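Transcriptional regulator, LacI family (Arthrobacter sp., PDB 4RKQ) probably regulates transcription as a LacI-family regulator, its periplasmic-binding-protein-like region being expected to sense a sugar or related small-molecule effector. Local coordinates at residues I22-L25 / Y29-A32; E99-A104 / S271-L276; A184-H189 / K208-S213. One frame throughout, in Å; residues are numbered along the deposited sequence. Where two conformers were deposited one is given.

Contact 1: residues I22-L25 / Y29-A32; sequences IPDL and YFPA
Phe30 turns its CG anti to its own carbonyl carbon (chi1 -69°), which carries the ring from the first turn of helix 29-43 back across the loop that leads into it. There Pro23 lies over one ring face: its CD stands 3.9 Å from the centroid of the Phe30 ring and 13° off the ring normal, the geometry of a CH-pi contact. The neighbouring Pro23 CG is nearest to Phe30 CZ at 3.6 Å. CD2 of Tyr29 sits over the opposite face, offset toward the rim, so the phenyl group is held between the Pro23 ring and an edge carbon of Tyr29. Asp24, with CG held between its backbone N and carbonyl carbon, brings OD1 to the ring edge, 3.5 Å from Phe30 CD2, the carboxylate plane standing 81° from the ring plane. That oxygen's main partner is the backbone N of Asn27. Asp24 O lies 3.2 Å from Phe30 CB and is buried without a polar partner in the model. Further along, Leu25 CD2 meets Pro31 CG at 4.2 Å, and both residues also pack on Pro31 of the second subunit. The loop after strand 17-22 thus folds back on the start of helix 29-43, the beta-to-alpha connection of an alpha/beta fold: Ile22 ends the strand and packs on Val50 of the adjacent strand 47-52, while Tyr29 reaches Leu246 of helix 246-262.

Contact 2: residues E99-A104 / S271-L276; sequences ENPGGA and SSRTTL
A type II' beta turn, Pro101 to Ala104, joins strands 94-97 and 106-110, and Arg273 at the start of strand 273-281 clasps its last carbonyl. Both terminal nitrogens of the guanidinium converge on one atom. Arg273 NH1 to Ala104 O is 3.0 Å, with an N-H...O angle of 143°. Arg273 NH2 to the same Ala104 O is also 3.0 Å, at 146°. The approach is end-on, with the oxygen close to the guanidinium plane, but the two donors differ in how they meet the carbonyl: NH2 lies in its plane, whereas NH1 is tilted 31° from it. A bend at chi2 swings the arginine chain off the strand toward the turn. Pro101 adds an apolar flank, its CB 3.7 Å from Arg273 NH2. On the strand side, Arg273 NH1 also makes a weak bond to Ser272 OG at 2.8 Å, and that hydroxyl is bonded in turn to Ser269 O.

The turn has its own internal ties. Asn100 OD1 accepts from Gly102 N at 3.0 Å, an Asx turn, and Ala104 N closes the beta turn onto Pro101 O at 2.8 Å. Gly102 has the positive phi that favours glycine, and Asp83 OD1 receives the N-H of Gly103. Around this site, strand 273-281 pairs with strand 106-110 through backbone bonds from Ser272 to Ser107 and from Thr274 to Ser107.

Chemically, a cationic group meets a neutral peptide oxygen near the surface. Neither hydrogen bond is straight, as expected when two donors share one acceptor, and the pair of bonds fixes the rotation of the guanidinium while probably polarising the Ala104 carbonyl.

Contact 3: residues A184-H189 / K208-S213; sequences AFLREH and KALSGS
Leu186 on helix 175-188 points into the seam with helix 200-212, a helix-helix packing in the periplasmic-binding-protein-like alpha/beta fold, where strand 194-197 comes between the two helices along the chain. Its CB points toward helix 200-212; Leu186 and Ser213 have the nearest CA atoms across the seam, 7.7 Å apart. With chi1 at -68°, CG stands anti to the carbonyl carbon, and the chain then forks. CD1 makes the main contact: Leu186 CD1 lies 3.7 Å from Leu210 CD2, and the two leucine side chains cross at about a right angle. The same methyl reaches Ala209 CB at 4.4 Å and, on another side, Ser213 OG at 4.2 Å. The second branch is less engaged, with Leu186 CD2 and Leu210 CD2 separated by 4.1 Å.

Arg215 also touches both leucines from the following loop, and Ala182 and Ala183, one turn back on helix 175-188, rest against Ala209. The hydroxyl of Ser213 donates within its own helix end and meets the Leu186 methyl in van der Waals contact alone. With an alanine here the hydroxyl is gone, which would probably leave Ala209 O with just the weak backbone bond from Ser213 N among the bonds described and thin the packing beside Leu186 CD1. The hydroxyl bond, from Ser213 OG to Ala209 O, measures 3.0 Å, the donor OG standing 30° out of the carbonyl plane.

Contact 3 is buried, contact 1 partly so, and contact 2 lies at the surface, and their chemistry follows: apolar methyls in contact 3, aromatic and proline packing in contact 1, a charged clasp on a peptide oxygen in contact 2. Contacts 1 and 2 lie in the lobe built on strands 17-22 to 106-110, with 273-281 beside them; contact 3 joins two helices of the other lobe, on either side of strand 194-197 in sequence. Centres of contacts 1 and 2 are 20 Å apart, whereas contacts 2 and 3, on opposite sides of the chain's centre, are 39 Å apart. Along the chain, contact 3 is nested within the loop closed by contact 2.

Contact 1: residues I22-L25 / Y29-A32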
loop_
_atom_site.group_PDB
_atom_site.type_symbol
_atom_site.label_atom_id
_atom_site.label_comp_id
_atom_site.label_asym_id
_atom_site.label_seq_id
_atom_site.Cartn_x
_atom_site.Cartn_y
_atom_site.Cartn_z
ATOM N N ILE A 22 -5.036 0.233 12.206
ATOM C CA ILE A 22 -5.595 -0.130 10.912
ATOM C C ILE A 22 -5.752 -1.652 10.823
ATOM O O ILE A 22 -4.914 -2.351 11.348
ATOM C CB ILE A 22 -4.774 0.382 9.734
ATOM C CG1 ILE A 22 -3.340 0.051 9.957
ATOM C CG2 ILE A 22 -4.930 1.916 9.622
ATOM C CD1 ILE A 22 -2.524 0.117 8.702
ATOM N N PRO A 23 -6.825 -2.112 10.170
ATOM C CA PRO A 23 -7.112 -3.538 10.144
ATOM C C PRO A 23 -6.213 -4.352 9.240
ATOM O O PRO A 23 -6.174 -5.526 9.390
ATOM C CB PRO A 23 -8.547 -3.612 9.625
ATOM C CG PRO A 23 -8.787 -2.348 8.938
ATOM C CD PRO A 23 -7.907 -1.322 9.572
ATOM N N ASP A 24 -5.566 -3.735 8.258
ATOM C CA ASP A 24 -4.586 -4.437 7.429
ATOM C C ASP A 24 -3.776 -3.417 6.703
ATOM O O ASP A 24 -4.097 -2.238 6.735
ATOM C CB ASP A 24 -5.256 -5.384 6.410
ATOM C CG ASP A 24 -6.168 -4.662 5.429
ATOM O OD1 ASP A 24 -5.690 -3.843 4.599
ATOM O OD2 ASP A 24 -7.383 -4.904 5.500
ATOM N N LEU A 25 -2.700 -3.882 6.079
ATOM C CA LEU A 25 -1.846 -3.070 5.202
ATOM C C LEU A 25 -1.854 -3.615 3.763
ATOM O O LEU A 25 -1.115 -3.173 2.914
ATOM C CB LEU A 25 -0.423 -3.091 5.730
ATOM C CG LEU A 25 -0.130 -2.231 6.978
ATOM C CD1 LEU A 25 1.180 -2.630 7.624
ATOM C CD2 LEU A 25 -0.112 -0.775 6.587
ATOM N N TYR A 29 -5.847 1.215 0.424
ATOM C CA TYR A 29 -6.438 2.335 1.133
ATOM C C TYR A 29 -5.745 2.572 2.465
ATOM O O TYR A 29 -5.492 3.701 2.822
ATOM C CB TYR A 29 -7.935 2.099 1.378
ATOM C CG TYR A 29 -8.507 3.218 2.197
ATOM C CD1 TYR A 29 -8.702 4.465 1.633
ATOM C CD2 TYR A 29 -8.778 3.066 3.553
ATOM C CE1 TYR A 29 -9.165 5.520 2.396
ATOM C CE2 TYR A 29 -9.269 4.121 4.322
ATOM C CZ TYR A 29 -9.426 5.358 3.737
ATOM O OH TYR A 29 -9.894 6.430 4.472
ATOM N N PHE A 30 -5.452 1.518 3.225
ATOM C CA PHE A 30 -5.016 1.720 4.601
ATOM C C PHE A 30 -3.618 2.305 4.717
ATOM O O PHE A 30 -3.433 3.235 5.496
ATOM C CB PHE A 30 -5.266 0.493 5.494
ATOM C CG PHE A 30 -6.734 0.240 5.743
ATOM C CD1 PHE A 30 -7.487 1.157 6.423
ATOM C CD2 PHE A 30 -7.376 -0.852 5.178
ATOM C CE1 PHE A 30 -8.831 0.970 6.600
ATOM C CE2 PHE A 30 -8.715 -1.067 5.383
ATOM C CZ PHE A 30 -9.452 -0.152 6.103
ATOM N N PRO A 31 -2.676 1.868 3.904
ATOM C CA PRO A 31 -1.384 2.565 3.930
ATOM C C PRO A 31 -1.464 4.002 3.443
ATOM O O PRO A 31 -0.758 4.832 3.957
ATOM C CB PRO A 31 -0.484 1.742 3.009
ATOM C CG PRO A 31 -1.232 0.502 2.699
ATOM C CD PRO A 31 -2.614 0.570 3.196
ATOM N N ALA A 32 -2.358 4.284 2.499
ATOM C CA ALA A 32 -2.530 5.664 2.015
ATOM C C ALA A 32 -3.110 6.560 3.093
ATOM O O ALA A 32 -2.627 7.670 3.342
ATOM C CB ALA A 32 -3.392 5.685 0.790
#

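Contact 2: residues E99-A104 / S271-L276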
loop_
_atom_site.group_PDB
_atom_site.type_symbol
_atom_site.label_atom_id
_atom_site.label_comp_id
_atom_site.label_asym_id
_atom_site.label_seq_id
_atom_site.Cartn_x
_atom_site.Cartn_y
_atom_site.Cartn_z
ATOM N N GLU A 99 -17.561 3.987 11.165
ATOM C CA GLU A 99 -18.399 3.094 11.955
ATOM C C GLU A 99 -19.225 3.882 12.937
ATOM O O GLU A 99 -19.021 5.062 13.099
ATOM C CB GLU A 99 -17.577 2.004 12.650
ATOM C CG GLU A 99 -16.586 2.464 13.724
ATOM C CD GLU A 99 -15.987 1.258 14.520
ATOM O OE1 GLU A 99 -16.481 0.929 15.599
ATOM O OE2 GLU A 99 -15.071 0.611 14.048
ATOM N N ASN A 100 -20.169 3.225 13.600
ATOM C CA ASN A 100 -20.986 3.872 14.615
ATOM C C ASN A 100 -20.028 4.145 15.789
ATOM O O ASN A 100 -19.445 3.234 16.334
ATOM C CB ASN A 100 -22.108 2.939 15.056
ATOM C CG ASN A 100 -22.993 3.541 16.157
ATOM O OD1 ASN A 100 -22.532 4.215 17.070
ATOM N ND2 ASN A 100 -24.287 3.238 16.086
ATOM N N PRO A 101 -19.869 5.412 16.166
ATOM C CA PRO A 101 -18.791 5.711 17.117
ATOM C C PRO A 101 -19.122 5.414 18.579
ATOM O O PRO A 101 -18.237 5.513 19.437
ATOM C CB PRO A 101 -18.581 7.224 16.923
ATOM C CG PRO A 101 -19.864 7.737 16.376
ATOM C CD PRO A 101 -20.465 6.624 15.577
ATOM N N GLY A 102 -20.392 5.135 18.887
ATOM C CA GLY A 102 -20.817 5.016 20.281
ATOM C C GLY A 102 -20.309 6.234 21.038
ATOM O O GLY A 102 -20.463 7.370 20.560
ATOM N N GLY A 103 -19.665 5.986 22.186
ATOM C CA GLY A 103 -19.120 7.015 23.035
ATOM C C GLY A 103 -17.710 7.478 22.692
ATOM O O GLY A 103 -17.087 8.174 23.489
ATOM N N ALA A 104 -17.195 7.144 21.521
ATOM C CA ALA A 104 -15.859 7.614 21.138
ATOM C C ALA A 104 -15.851 9.142 21.122
ATOM O O ALA A 104 -16.837 9.772 20.803
ATOM C CB ALA A 104 -15.492 7.060 19.798
ATOM N N SER A 271 -20.261 18.487 17.502
ATOM C CA SER A 271 -19.133 19.065 16.782
ATOM C C SER A 271 -17.962 18.089 16.699
ATOM O O SER A 271 -17.023 18.309 15.961
ATOM C CB SER A 271 -18.657 20.353 17.461
ATOM O OG SER A 271 -19.739 21.234 17.653
ATOM N N SER A 272 -18.002 17.023 17.466
ATOM C CA SER A 272 -16.922 16.035 17.439
ATOM C C SER A 272 -17.181 14.954 16.373
ATOM O O SER A 272 -16.358 14.058 16.206
ATOM C CB SER A 272 -16.739 15.383 18.788
ATOM O OG SER A 272 -17.770 14.435 19.100
ATOM N N ARG A 273 -18.332 15.023 15.693
ATOM C CA ARG A 273 -18.643 14.134 14.583
ATOM C C ARG A 273 -18.631 14.869 13.244
ATOM O O ARG A 273 -19.433 15.729 13.014
ATOM C CB ARG A 273 -19.993 13.502 14.803
ATOM C CG ARG A 273 -19.951 12.364 15.794
ATOM C CD ARG A 273 -20.112 12.810 17.238
ATOM N NE ARG A 273 -20.197 11.581 18.022
ATOM C CZ ARG A 273 -19.199 11.045 18.702
ATOM N NH1 ARG A 273 -18.028 11.656 18.773
ATOM N NH2 ARG A 273 -19.391 9.893 19.315
ATOM N N THR A 274 -17.696 14.506 12.381
ATOM C CA THR A 274 -17.568 15.084 11.066
ATOM C C THR A 274 -18.058 14.094 9.986
ATOM O O THR A 274 -17.776 12.898 10.015
ATOM C CB THR A 274 -16.079 15.418 10.774
ATOM O OG1 THR A 274 -15.520 16.256 11.786
ATOM C CG2 THR A 274 -15.911 16.100 9.408
ATOM N N THR A 275 -18.777 14.625 9.005
ATOM C CA THR A 275 -19.273 13.839 7.895
ATOM C C THR A 275 -18.613 14.395 6.663
ATOM O O THR A 275 -18.779 15.590 6.371
ATOM C CB THR A 275 -20.791 14.009 7.701
ATOM O OG1 THR A 275 -21.469 13.582 8.873
ATOM C CG2 THR A 275 -21.272 13.164 6.503
ATOM N N LEU A 276 -17.886 13.530 5.949
ATOM C CA LEU A 276 -17.187 13.892 4.733
ATOM C C LEU A 276 -17.939 13.351 3.514
ATOM O O LEU A 276 -18.689 12.380 3.609
ATOM C CB LEU A 276 -15.755 13.352 4.756
ATOM C CG LEU A 276 -14.878 13.827 5.887
ATOM C CD1 LEU A 276 -13.516 13.180 5.741
ATOM C CD2 LEU A 276 -14.781 15.338 5.917
#

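Contact 3: residues A184-H189 / K208-S213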
loop_
_atom_site.group_PDB
_atom_site.type_symbol
_atom_site.label_atom_id
_atom_site.label_comp_id
_atom_site.label_asym_id
_atom_site.label_seq_id
_atom_site.Cartn_x
_atom_site.Cartn_y
_atom_site.Cartn_z
ATOM N N ALA A 184 -17.516 -15.022 -12.863
ATOM C CA ALA A 184 -18.615 -16.000 -12.761
ATOM C C ALA A 184 -19.926 -15.354 -13.150
ATOM O O ALA A 184 -20.696 -15.897 -13.932
ATOM C CB ALA A 184 -18.720 -16.565 -11.356
ATOM N N PHE A 185 -20.151 -14.167 -12.608
ATOM C CA PHE A 185 -21.328 -13.379 -12.912
ATOM C C PHE A 185 -21.447 -12.983 -14.381
ATOM O O PHE A 185 -22.532 -13.057 -14.940
ATOM C CB PHE A 185 -21.315 -12.114 -12.069
ATOM C CG PHE A 185 -22.524 -11.257 -12.255
ATOM C CD1 PHE A 185 -23.691 -11.535 -11.582
ATOM C CD2 PHE A 185 -22.484 -10.182 -13.094
ATOM C CE1 PHE A 185 -24.802 -10.752 -11.759
ATOM C CE2 PHE A 185 -23.582 -9.384 -13.279
ATOM C CZ PHE A 185 -24.741 -9.660 -12.595
ATOM N N LEU A 186 -20.354 -12.508 -14.982
ATOM C CA LEU A 186 -20.345 -12.116 -16.397
ATOM C C LEU A 186 -20.607 -13.295 -17.380
ATOM O O LEU A 186 -21.201 -13.071 -18.418
ATOM C CB LEU A 186 -19.032 -11.421 -16.756
ATOM C CG LEU A 186 -18.832 -10.047 -16.112
ATOM C CD1 LEU A 186 -17.370 -9.649 -16.192
ATOM C CD2 LEU A 186 -19.707 -8.986 -16.765
ATOM N N ARG A 187 -20.163 -14.517 -17.050
ATOM C CA ARG A 187 -20.576 -15.753 -17.789
ATOM C C ARG A 187 -22.098 -15.859 -17.867
ATOM O O ARG A 187 -22.656 -16.120 -18.917
ATOM C CB ARG A 187 -20.010 -17.050 -17.138
ATOM C CG ARG A 187 -18.953 -17.772 -17.974
ATOM C CD ARG A 187 -17.661 -18.010 -17.207
ATOM N NE ARG A 187 -17.805 -18.983 -16.131
ATOM C CZ ARG A 187 -17.044 -19.034 -15.033
ATOM N NH1 ARG A 187 -17.283 -19.965 -14.125
ATOM N NH2 ARG A 187 -16.055 -18.167 -14.814
ATOM N N GLU A 188 -22.751 -15.634 -16.738
ATOM C CA GLU A 188 -24.189 -15.681 -16.638
ATOM C C GLU A 188 -24.889 -14.421 -17.126
ATOM O O GLU A 188 -25.984 -14.510 -17.636
ATOM C CB GLU A 188 -24.593 -15.987 -15.199
ATOM C CG GLU A 188 -24.385 -17.447 -14.813
ATOM C CD GLU A 188 -25.448 -17.963 -13.852
ATOM O OE1 GLU A 188 -26.012 -19.050 -14.111
ATOM O OE2 GLU A 188 -25.730 -17.279 -12.845
ATOM N N HIS A 189 -24.270 -13.252 -16.981
ATOM C CA HIS A 189 -24.909 -11.994 -17.358
ATOM C C HIS A 189 -24.050 -11.164 -18.321
ATOM O O HIS A 189 -23.568 -10.100 -17.983
ATOM C CB HIS A 189 -25.304 -11.197 -16.107
ATOM C CG HIS A 189 -26.297 -11.900 -15.226
ATOM N ND1 HIS A 189 -27.653 -11.663 -15.293
ATOM C CD2 HIS A 189 -26.130 -12.846 -14.273
ATOM C CE1 HIS A 189 -28.277 -12.421 -14.408
ATOM N NE2 HIS A 189 -27.374 -13.148 -13.777
ATOM N N LYS A 208 -9.946 -6.740 -14.355
ATOM C CA LYS A 208 -9.286 -7.960 -14.829
ATOM C C LYS A 208 -10.299 -9.004 -15.336
ATOM O O LYS A 208 -10.064 -9.694 -16.331
ATOM C CB LYS A 208 -8.411 -8.567 -13.708
ATOM C CG LYS A 208 -7.111 -9.209 -14.167
ATOM C CD LYS A 208 -5.894 -8.334 -13.858
ATOM C CE LYS A 208 -5.743 -7.148 -14.808
ATOM N NZ LYS A 208 -4.560 -7.221 -15.714
ATOM N N ALA A 209 -11.426 -9.160 -14.639
ATOM C CA ALA A 209 -12.474 -10.075 -15.119
ATOM C C ALA A 209 -13.064 -9.576 -16.463
ATOM O O ALA A 209 -13.335 -10.366 -17.368
ATOM C CB ALA A 209 -13.596 -10.271 -14.087
ATOM N N LEU A 210 -13.326 -8.279 -16.568
ATOM C CA LEU A 210 -13.851 -7.737 -17.805
ATOM C C LEU A 210 -12.839 -7.972 -18.952
ATOM O O LEU A 210 -13.204 -8.385 -20.037
ATOM C CB LEU A 210 -14.184 -6.266 -17.635
ATOM C CG LEU A 210 -15.446 -6.040 -16.775
ATOM C CD1 LEU A 210 -15.525 -4.628 -16.255
ATOM C CD2 LEU A 210 -16.686 -6.313 -17.621
ATOM N N SER A 211 -11.563 -7.757 -18.688
ATOM C CA SER A 211 -10.503 -7.923 -19.703
ATOM C C SER A 211 -10.400 -9.421 -20.090
ATOM O O SER A 211 -10.426 -9.779 -21.254
ATOM C CB SER A 211 -9.174 -7.397 -19.139
ATOM O OG SER A 211 -8.132 -7.434 -20.099
ATOM N N GLY A 212 -10.373 -10.288 -19.091
ATOM C CA GLY A 212 -10.434 -11.734 -19.311
ATOM C C GLY A 212 -11.638 -12.230 -20.090
ATOM O O GLY A 212 -11.598 -13.300 -20.674
ATOM N N SER A 213 -12.725 -11.476 -20.066
ATOM C CA SER A 213 -13.978 -11.879 -20.704
ATOM C C SER A 213 -14.120 -11.265 -22.086
ATOM O O SER A 213 -15.140 -11.407 -22.720
ATOM C CB SER A 213 -15.164 -11.422 -19.830
ATOM O OG SER A 213 -15.265 -12.240 -18.685
#